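2-(acetamidomethylene)succinate hydrolase (Mesorhizobium loti, PDB 3KXP) hydrolyses (E)-2-(acetamidomethylene)succinate to succinic semialdehyde, acetate, ammonia and carbon dioxide, the last step in the degradation of vitamin B6. Local coordinates at residues 69-74 / 93-98; 105-110 / 228-233; 164-169 / 264-269. All blocks are in the same frame, centred on the assembly; numbering follows the deposited sequence.

Interaction 1 of 3, residues 69-74 / 93-98; sequences PLMLFF and DRFTTI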
loop_
_atom_site.group_PDB
_atom_site.type_symbol
_atom_site.label_atom_id
_atom_site.label_comp_id
_atom_site.label_asym_id
_atom_site.label_seq_id
_atom_site.Cartn_x
_atom_site.Cartn_y
_atom_site.Cartn_z
ATOM N N PRO A 69 2.953 -7.485 18.784
ATOM C CA PRO A 69 1.725 -7.875 18.087
ATOM C C PRO A 69 1.933 -9.171 17.301
ATOM O O PRO A 69 3.039 -9.467 16.844
ATOM C CB PRO A 69 1.454 -6.676 17.181
ATOM C CG PRO A 69 1.994 -5.534 17.987
ATOM C CD PRO A 69 3.307 -6.089 18.485
ATOM N N LEU A 70 0.865 -9.941 17.146
ATOM C CA LEU A 70 0.949 -11.204 16.440
ATOM C C LEU A 70 0.979 -11.079 14.915
ATOM O O LEU A 70 0.192 -10.342 14.317
ATOM C CB LEU A 70 -0.217 -12.098 16.849
ATOM C CG LEU A 70 -0.222 -13.503 16.244
ATOM C CD1 LEU A 70 1.013 -14.270 16.718
ATOM C CD2 LEU A 70 -1.505 -14.227 16.647
HETATM N N MSE A 71 1.899 -11.814 14.297
HETATM C CA MSE A 71 2.035 -11.831 12.848
HETATM C C MSE A 71 2.220 -13.280 12.402
HETATM O O MSE A 71 3.250 -13.897 12.680
HETATM C CB MSE A 71 3.231 -10.996 12.418
HETATM C CG MSE A 71 3.281 -10.752 10.931
HETATM SE SE MSE A 71 4.700 -9.529 10.452
HETATM C CE MSE A 71 3.842 -7.866 10.955
ATOM N N LEU A 72 1.219 -13.817 11.709
ATOM C CA LEU A 72 1.248 -15.206 11.249
ATOM C C LEU A 72 1.649 -15.352 9.781
ATOM O O LEU A 72 1.213 -14.572 8.935
ATOM C CB LEU A 72 -0.124 -15.845 11.477
ATOM C CG LEU A 72 -0.619 -15.757 12.924
ATOM C CD1 LEU A 72 -2.036 -16.289 13.032
ATOM C CD2 LEU A 72 0.323 -16.543 13.830
ATOM N N PHE A 73 2.470 -16.360 9.484
ATOM C CA PHE A 73 2.926 -16.599 8.120
ATOM C C PHE A 73 2.445 -17.948 7.572
ATOM O O PHE A 73 2.642 -18.987 8.203
ATOM C CB PHE A 73 4.449 -16.554 8.060
ATOM C CG PHE A 73 5.049 -15.231 8.455
ATOM C CD1 PHE A 73 5.043 -14.811 9.781
ATOM C CD2 PHE A 73 5.688 -14.440 7.513
ATOM C CE1 PHE A 73 5.677 -13.624 10.163
ATOM C CE2 PHE A 73 6.325 -13.246 7.886
ATOM C CZ PHE A 73 6.319 -12.844 9.209
ATOM N N PHE A 74 1.839 -17.931 6.385
ATOM C CA PHE A 74 1.320 -19.144 5.762
ATOM C C PHE A 74 1.930 -19.428 4.383
ATOM O O PHE A 74 1.761 -18.650 3.440
ATOM C CB PHE A 74 -0.200 -19.049 5.650
ATOM C CG PHE A 74 -0.874 -18.726 6.947
ATOM C CD1 PHE A 74 -0.911 -17.416 7.421
ATOM C CD2 PHE A 74 -1.452 -19.733 7.716
ATOM C CE1 PHE A 74 -1.516 -17.111 8.639
ATOM C CE2 PHE A 74 -2.060 -19.438 8.937
ATOM C CZ PHE A 74 -2.092 -18.125 9.400
ATOM N N ASP A 93 11.983 -8.675 16.603
ATOM C CA ASP A 93 12.174 -7.705 17.666
ATOM C C ASP A 93 10.949 -6.824 17.914
ATOM O O ASP A 93 10.807 -6.264 18.997
ATOM C CB ASP A 93 13.397 -6.832 17.367
ATOM C CG ASP A 93 13.607 -6.598 15.877
ATOM O OD1 ASP A 93 12.717 -6.019 15.214
ATOM O OD2 ASP A 93 14.677 -6.999 15.368
ATOM N N ARG A 94 10.053 -6.730 16.932
ATOM C CA ARG A 94 8.859 -5.886 17.052
ATOM C C ARG A 94 7.545 -6.662 17.042
ATOM O O ARG A 94 6.513 -6.144 17.473
ATOM C CB ARG A 94 8.823 -4.865 15.912
ATOM C CG ARG A 94 10.099 -4.052 15.735
ATOM C CD ARG A 94 10.209 -3.557 14.296
ATOM N NE ARG A 94 8.971 -2.909 13.878
ATOM C CZ ARG A 94 8.632 -2.661 12.619
ATOM N NH1 ARG A 94 9.431 -2.998 11.617
ATOM N NH2 ARG A 94 7.470 -2.087 12.366
ATOM N N PHE A 95 7.569 -7.885 16.520
ATOM C CA PHE A 95 6.357 -8.697 16.479
ATOM C C PHE A 95 6.621 -10.131 16.925
ATOM O O PHE A 95 7.757 -10.616 16.889
ATOM C CB PHE A 95 5.762 -8.789 15.062
ATOM C CG PHE A 95 5.526 -7.467 14.390
ATOM C CD1 PHE A 95 6.554 -6.829 13.701
ATOM C CD2 PHE A 95 4.265 -6.882 14.406
ATOM C CE1 PHE A 95 6.330 -5.632 13.039
ATOM C CE2 PHE A 95 4.032 -5.680 13.746
ATOM C CZ PHE A 95 5.064 -5.055 13.060
ATOM N N THR A 96 5.549 -10.795 17.349
ATOM C CA THR A 96 5.608 -12.201 17.723
ATOM C C THR A 96 5.334 -12.888 16.382
ATOM O O THR A 96 4.183 -12.994 15.947
ATOM C CB THR A 96 4.489 -12.582 18.729
ATOM O OG1 THR A 96 4.701 -11.897 19.973
ATOM C CG2 THR A 96 4.489 -14.086 18.979
ATOM N N THR A 97 6.400 -13.312 15.714
ATOM C CA THR A 97 6.289 -13.965 14.418
ATOM C C THR A 97 6.107 -15.472 14.546
ATOM O O THR A 97 6.926 -16.162 15.159
ATOM C CB THR A 97 7.543 -13.707 13.563
ATOM O OG1 THR A 97 8.684 -14.305 14.193
ATOM C CG2 THR A 97 7.785 -12.213 13.412
ATOM N N ILE A 98 5.036 -15.985 13.952
ATOM C CA ILE A 98 4.757 -17.409 13.994
ATOM C C ILE A 98 4.407 -17.931 12.605
ATOM O O ILE A 98 3.476 -17.438 11.962
ATOM C CB ILE A 98 3.587 -17.729 14.960
ATOM C CG1 ILE A 98 3.956 -17.291 16.387
ATOM C CG2 ILE A 98 3.289 -19.217 14.932
ATOM C CD1 ILE A 98 2.904 -17.601 17.460
#
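M71, present as selenomethionine, starts extended, with CG anti to the backbone N (chi1 -169°), and then bends at chi3 (-78°), which swings its methyl CE over the ring of F95. CE sits 3.5 Å from the F95 ring centroid and almost on the ring normal, a CH-pi contact over the middle of the face. The SE atom of M71 stands farther off above the same face, 4.7 Å from the F95 centroid, so the pair is also a Met-aromatic contact. A long thioether suits this place because it can lean out of its strand to reach the ring of F95, in the loop just before strand 96-100. P69 O lies at the edge of that ring, near its plane.

The backbones run parallel, their short axes 18° apart. T96 N donates to P69 O, M71 N to T96 O, I98 N to M71 O and F73 N to I98 O, all between 2.9 and 3.1 Å from N to O; P69, M71 and F73 thus face T96 and I98 as a parallel ladder requires. L70, L72, T96 and I98 share one face of the sheet, where L70 CD1 meets I98 CD1 at 3.9 Å and L72 CD2 meets I98 CB at 3.7 Å; the leucines also pack on helix 117-131. On the opposite face F73 brings CE1 obliquely against T97 CB and rests on helix 85-89. The two threonines, beta-branched and at ease in a strand, direct their hydroxyls to backbone carbonyls, T96 OG1 to G68 O and T97 OG1 to K65 O.

Strand 70-74, helix 85-89 and strand 96-100 form a beta-alpha-beta unit of the alpha/beta hydrolase sheet. The chemistry is divided accordingly: backbone bonds set the register, while apolar side chains on both faces join the strands to the flanking helices, so the polar main chain is paired within a largely buried, apolar layer.

Interaction 2 of 3, residues 105-110 / 228-233; sequences HGLSDK and RPLASS
H105 passes close to A231, their CA atoms 4.3 Å apart, while its imidazole heads away from the other segment. H105 ND1 is hydrogen-bonded to R103 O, and the ring comes near I77 and L143, residues of the chloride site. H105 also opens a type II' turn, closed by S108 N to H105 O at 3.1 Å. G106 follows at the turn's first corner, where a positive phi of 38° favours glycine; its O lies 3.6 Å from L230 CB. Next, L107 turns a branch back to L230, CD2 to CD1 at 3.9 Å, an apolar touch between two leucines.

S108 and D109 carry the chain on to K110, whose long side chain doubles back across the turn. Extended as far as CE, it kinks at chi4 (55°), and this brings NZ up to two carbonyls of its own segment. NZ donates to S108 O at 2.8 Å, in the carbonyl plane, and to G106 O at 2.9 Å, from above the plane. On the way CE runs against L230 O, and K110 CD packs on S232 CB at 3.8 Å, a length of apolar chain suited to lie along a neighbouring backbone. With an alanine in place of K110, the G106 and S108 carbonyls would probably lose their common ammonium donor, and a gap would be likely to open beside L230 and S232.

S232 is the N-cap of helix 233-242, its OG bonded to A235 N, and the preceding strand 226-229 belongs to a small two-stranded hairpin. Segment 105-110 belongs to the loop after strand 96-100, with the DxRGxGxS sequence common in alpha/beta hydrolases; the contact thus joins this core loop to the insertion between strands 159-165 and 258-263, consistent with the cap of this fold.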
loop_
_atom_site.group_PDB
_atom_site.type_symbol
_atom_site.label_atom_id
_atom_site.label_comp_id
_atom_site.label_asym_id
_atom_site.label_seq_id
_atom_site.Cartn_x
_atom_site.Cartn_y
_atom_site.Cartn_z
ATOM N N HIS A 105 0.273 -30.388 5.433
ATOM C CA HIS A 105 1.686 -30.072 5.234
ATOM C C HIS A 105 2.555 -30.219 6.481
ATOM O O HIS A 105 2.058 -30.409 7.591
ATOM C CB HIS A 105 1.843 -28.630 4.731
ATOM C CG HIS A 105 1.037 -28.307 3.508
ATOM N ND1 HIS A 105 -0.342 -28.250 3.513
ATOM C CD2 HIS A 105 1.422 -27.971 2.253
ATOM C CE1 HIS A 105 -0.770 -27.887 2.318
ATOM N NE2 HIS A 105 0.280 -27.712 1.535
ATOM N N GLY A 106 3.860 -30.104 6.267
ATOM C CA GLY A 106 4.829 -30.177 7.341
ATOM C C GLY A 106 4.535 -31.188 8.424
ATOM O O GLY A 106 4.236 -32.342 8.140
ATOM N N LEU A 107 4.623 -30.739 9.674
ATOM C CA LEU A 107 4.388 -31.597 10.820
ATOM C C LEU A 107 3.010 -31.394 11.426
ATOM O O LEU A 107 2.811 -31.611 12.618
ATOM C CB LEU A 107 5.469 -31.364 11.882
ATOM C CG LEU A 107 6.894 -31.800 11.501
ATOM C CD1 LEU A 107 7.825 -31.668 12.712
ATOM C CD2 LEU A 107 6.882 -33.244 11.013
ATOM N N SER A 108 2.059 -30.984 10.596
ATOM C CA SER A 108 0.695 -30.767 11.056
ATOM C C SER A 108 -0.197 -31.958 10.711
ATOM O O SER A 108 0.197 -32.843 9.952
ATOM C CB SER A 108 0.135 -29.490 10.432
ATOM O OG SER A 108 0.881 -28.369 10.869
ATOM N N ASP A 109 -1.398 -31.985 11.280
ATOM C CA ASP A 109 -2.328 -33.074 11.012
ATOM C C ASP A 109 -2.647 -33.123 9.528
ATOM O O ASP A 109 -2.586 -32.108 8.837
ATOM C CB ASP A 109 -3.624 -32.890 11.811
ATOM C CG ASP A 109 -3.466 -33.267 13.271
ATOM O OD1 ASP A 109 -2.378 -33.763 13.643
ATOM O OD2 ASP A 109 -4.434 -33.077 14.040
ATOM N N LYS A 110 -2.992 -34.309 9.047
ATOM C CA LYS A 110 -3.310 -34.491 7.643
ATOM C C LYS A 110 -4.616 -35.261 7.464
ATOM O O LYS A 110 -4.620 -36.436 7.098
ATOM C CB LYS A 110 -2.150 -35.210 6.961
ATOM C CG LYS A 110 -0.835 -34.479 7.173
ATOM C CD LYS A 110 0.319 -35.152 6.482
ATOM C CE LYS A 110 1.568 -34.309 6.626
ATOM N NZ LYS A 110 1.853 -34.025 8.051
ATOM N N ARG A 228 11.501 -38.571 1.921
ATOM C CA ARG A 228 10.207 -38.378 1.281
ATOM C C ARG A 228 9.577 -37.092 1.802
ATOM O O ARG A 228 9.923 -36.613 2.881
ATOM C CB ARG A 228 9.275 -39.562 1.557
ATOM C CG ARG A 228 9.032 -40.463 0.345
ATOM C CD ARG A 228 7.997 -41.549 0.645
ATOM N NE ARG A 228 7.372 -42.060 -0.577
ATOM C CZ ARG A 228 7.965 -42.865 -1.450
ATOM N NH1 ARG A 228 9.206 -43.276 -1.241
ATOM N NH2 ARG A 228 7.327 -43.240 -2.550
ATOM N N PRO A 229 8.649 -36.506 1.029
ATOM C CA PRO A 229 7.957 -35.268 1.411
ATOM C C PRO A 229 7.107 -35.460 2.672
ATOM O O PRO A 229 6.517 -36.515 2.872
ATOM C CB PRO A 229 7.057 -34.982 0.206
ATOM C CG PRO A 229 7.730 -35.691 -0.926
ATOM C CD PRO A 229 8.230 -36.953 -0.312
ATOM N N LEU A 230 7.045 -34.444 3.521
ATOM C CA LEU A 230 6.211 -34.523 4.714
ATOM C C LEU A 230 4.753 -34.351 4.273
ATOM O O LEU A 230 3.849 -34.989 4.808
ATOM C CB LEU A 230 6.589 -33.418 5.708
ATOM C CG LEU A 230 7.808 -33.733 6.574
ATOM C CD1 LEU A 230 8.187 -32.531 7.424
ATOM C CD2 LEU A 230 7.480 -34.939 7.454
ATOM N N ALA A 231 4.542 -33.494 3.280
ATOM C CA ALA A 231 3.205 -33.226 2.753
ATOM C C ALA A 231 2.531 -34.489 2.235
ATOM O O ALA A 231 3.151 -35.294 1.542
ATOM C CB ALA A 231 3.284 -32.192 1.625
ATOM N N SER A 232 1.258 -34.653 2.577
ATOM C CA SER A 232 0.475 -35.796 2.127
ATOM C C SER A 232 0.081 -35.594 0.664
ATOM O O SER A 232 -0.420 -34.525 0.302
ATOM C CB SER A 232 -0.792 -35.926 2.975
ATOM O OG SER A 232 -1.849 -36.472 2.209
ATOM N N SER A 233 0.289 -36.613 -0.171
ATOM C CA SER A 233 -0.049 -36.503 -1.590
ATOM C C SER A 233 -1.550 -36.293 -1.822
ATOM O O SER A 233 -1.948 -35.516 -2.685
ATOM C CB SER A 233 0.436 -37.742 -2.364
ATOM O OG SER A 233 -0.281 -38.908 -2.002
#

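Interaction 3 of 3, residues 164-169 / 264-269; sequences AIDFTP and ESSKLV
At D166 the backbone leaves strand 159-165 in a left-handed conformation (phi 63°, psi 53°), bringing the CA of D166 within 6.2 Å of the CA of V269 in the loop after strand 258-263.

S266 carries the polar bond: its OG, anti to the backbone N (chi1 164°), donates to D166 OD2 at 2.7 Å and meets the syn lone pair of that oxygen. The same OG accepts from L268 N (3.1 Å) and V269 N (3.0 Å), forming an ST turn and an ST motif. A serine suits the site, since one small hydroxyl can fold its own loop and still donate to the aspartate.

Apolar groups pack beside this bond. V269 lays CG2 against the peptide of D166, 3.5 Å from its C, and sets CG1 against T168 OG1. L268 CD1 touches both D166 O (3.6 Å) and F167 CD2 (3.7 Å), meeting the F167 ring obliquely, while that ring also touches S142, the inferred nucleophile.

D166 is the inferred acid of the catalytic triad: OD2 also bonds H294 ND1, and OD1 accepts from G263 N. S266, its oxygen fixed by two backbone N-H groups, therefore probably acts as a second-shell residue. The bonds from S266 OG, G263 N and H294 ND1 to the D166 carboxylate are likely to fix its rotation, facing H294.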
loop_
_atom_site.group_PDB
_atom_site.type_symbol
_atom_site.label_atom_id
_atom_site.label_comp_id
_atom_site.label_asym_id
_atom_site.label_seq_id
_atom_site.Cartn_x
_atom_site.Cartn_y
_atom_site.Cartn_z
ATOM N N ALA A 164 -1.070 -10.334 1.028
ATOM C CA ALA A 164 -1.349 -11.424 0.100
ATOM C C ALA A 164 -0.299 -11.524 -1.012
ATOM O O ALA A 164 -0.395 -10.844 -2.035
ATOM C CB ALA A 164 -2.733 -11.235 -0.509
ATOM N N ILE A 165 0.686 -12.392 -0.818
ATOM C CA ILE A 165 1.758 -12.564 -1.795
ATOM C C ILE A 165 1.472 -13.570 -2.912
ATOM O O ILE A 165 1.491 -14.780 -2.697
ATOM C CB ILE A 165 3.075 -13.001 -1.103
ATOM C CG1 ILE A 165 3.466 -11.981 -0.026
ATOM C CG2 ILE A 165 4.185 -13.145 -2.145
ATOM C CD1 ILE A 165 4.767 -12.322 0.705
ATOM N N ASP A 166 1.209 -13.039 -4.099
ATOM C CA ASP A 166 0.974 -13.806 -5.321
ATOM C C ASP A 166 -0.211 -14.762 -5.445
ATOM O O ASP A 166 -0.032 -15.939 -5.781
ATOM C CB ASP A 166 2.250 -14.558 -5.707
ATOM C CG ASP A 166 2.587 -14.402 -7.183
ATOM O OD1 ASP A 166 2.848 -13.255 -7.606
ATOM O OD2 ASP A 166 2.583 -15.408 -7.926
ATOM N N PHE A 167 -1.413 -14.258 -5.175
ATOM C CA PHE A 167 -2.624 -15.047 -5.333
ATOM C C PHE A 167 -3.835 -14.152 -5.240
ATOM O O PHE A 167 -4.247 -13.731 -4.159
ATOM C CB PHE A 167 -2.736 -16.176 -4.306
ATOM C CG PHE A 167 -3.650 -17.292 -4.757
ATOM C CD1 PHE A 167 -5.022 -17.090 -4.854
ATOM C CD2 PHE A 167 -3.125 -18.509 -5.172
ATOM C CE1 PHE A 167 -5.864 -18.085 -5.368
ATOM C CE2 PHE A 167 -3.953 -19.513 -5.687
ATOM C CZ PHE A 167 -5.328 -19.298 -5.787
ATOM N N THR A 168 -4.416 -13.887 -6.397
ATOM C CA THR A 168 -5.567 -13.010 -6.513
ATOM C C THR A 168 -6.692 -13.754 -7.221
ATOM O O THR A 168 -6.536 -14.911 -7.611
ATOM C CB THR A 168 -5.205 -11.802 -7.385
ATOM O OG1 THR A 168 -4.875 -12.272 -8.702
ATOM C CG2 THR A 168 -4.002 -11.043 -6.803
ATOM N N PRO A 169 -7.845 -13.099 -7.391
ATOM C CA PRO A 169 -8.929 -13.789 -8.087
ATOM C C PRO A 169 -8.571 -13.682 -9.567
ATOM O O PRO A 169 -7.538 -13.100 -9.909
ATOM C CB PRO A 169 -10.163 -12.944 -7.753
ATOM C CG PRO A 169 -9.750 -12.114 -6.547
ATOM C CD PRO A 169 -8.309 -11.817 -6.834
ATOM N N GLU A 264 6.749 -9.832 -10.829
ATOM C CA GLU A 264 6.712 -9.376 -12.213
ATOM C C GLU A 264 6.565 -10.505 -13.229
ATOM O O GLU A 264 5.769 -10.403 -14.159
ATOM C CB GLU A 264 7.966 -8.558 -12.542
ATOM C CG GLU A 264 8.115 -8.248 -14.019
ATOM C CD GLU A 264 9.398 -7.507 -14.335
ATOM O OE1 GLU A 264 10.460 -7.891 -13.799
ATOM O OE2 GLU A 264 9.345 -6.547 -15.132
ATOM N N SER A 265 7.328 -11.580 -13.059
ATOM C CA SER A 265 7.251 -12.690 -14.000
ATOM C C SER A 265 6.524 -13.926 -13.460
ATOM O O SER A 265 6.719 -15.041 -13.953
ATOM C CB SER A 265 8.657 -13.072 -14.477
ATOM O OG SER A 265 9.528 -13.313 -13.385
ATOM N N SER A 266 5.676 -13.729 -12.455
ATOM C CA SER A 266 4.915 -14.840 -11.890
ATOM C C SER A 266 4.134 -15.594 -12.966
ATOM O O SER A 266 3.464 -14.979 -13.789
ATOM C CB SER A 266 3.908 -14.342 -10.854
ATOM O OG SER A 266 2.954 -15.361 -10.598
ATOM N N LYS A 267 4.206 -16.920 -12.951
ATOM C CA LYS A 267 3.467 -17.701 -13.930
ATOM C C LYS A 267 2.097 -18.106 -13.384
ATOM O O LYS A 267 1.294 -18.701 -14.098
ATOM C CB LYS A 267 4.258 -18.947 -14.342
ATOM C CG LYS A 267 5.590 -18.637 -14.987
ATOM C CD LYS A 267 6.248 -19.886 -15.557
ATOM C CE LYS A 267 6.419 -20.998 -14.525
ATOM N NZ LYS A 267 7.097 -22.213 -15.105
ATOM N N LEU A 268 1.828 -17.773 -12.124
ATOM C CA LEU A 268 0.544 -18.100 -11.510
ATOM C C LEU A 268 -0.388 -16.892 -11.622
ATOM O O LEU A 268 -1.494 -17.002 -12.147
ATOM C CB LEU A 268 0.732 -18.474 -10.038
ATOM C CG LEU A 268 -0.299 -19.365 -9.317
ATOM C CD1 LEU A 268 -0.746 -18.665 -8.050
ATOM C CD2 LEU A 268 -1.487 -19.688 -10.203
ATOM N N VAL A 269 0.065 -15.740 -11.136
ATOM C CA VAL A 269 -0.735 -14.520 -11.205
ATOM C C VAL A 269 -0.206 -13.649 -12.342
ATOM O O VAL A 269 0.878 -13.073 -12.246
ATOM C CB VAL A 269 -0.677 -13.718 -9.877
ATOM C CG1 VAL A 269 -1.391 -12.382 -10.032
ATOM C CG2 VAL A 269 -1.320 -14.524 -8.756
#

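In the fold
Along the chain, interaction 1 closes before the others open, whereas the segments of interactions 2 and 3 alternate, 105-110, 164-169, 228-233, 264-269. Their centres form a wide triangle, 23 to 24 Å on each side, and none touches another; interactions 1 and 3 approach most closely, about 7 Å between nearest atoms. Those two reach the same eight-stranded sheet, interaction 1 within the ladder of strands 70-74 and 96-100, interaction 3 at the ends of strands 159-165 and 258-263. Interaction 2 lies across the chain's centre from interaction 3 and ties the loop after strand 96-100 to the insertion. Together they cover core, active site and probable cap.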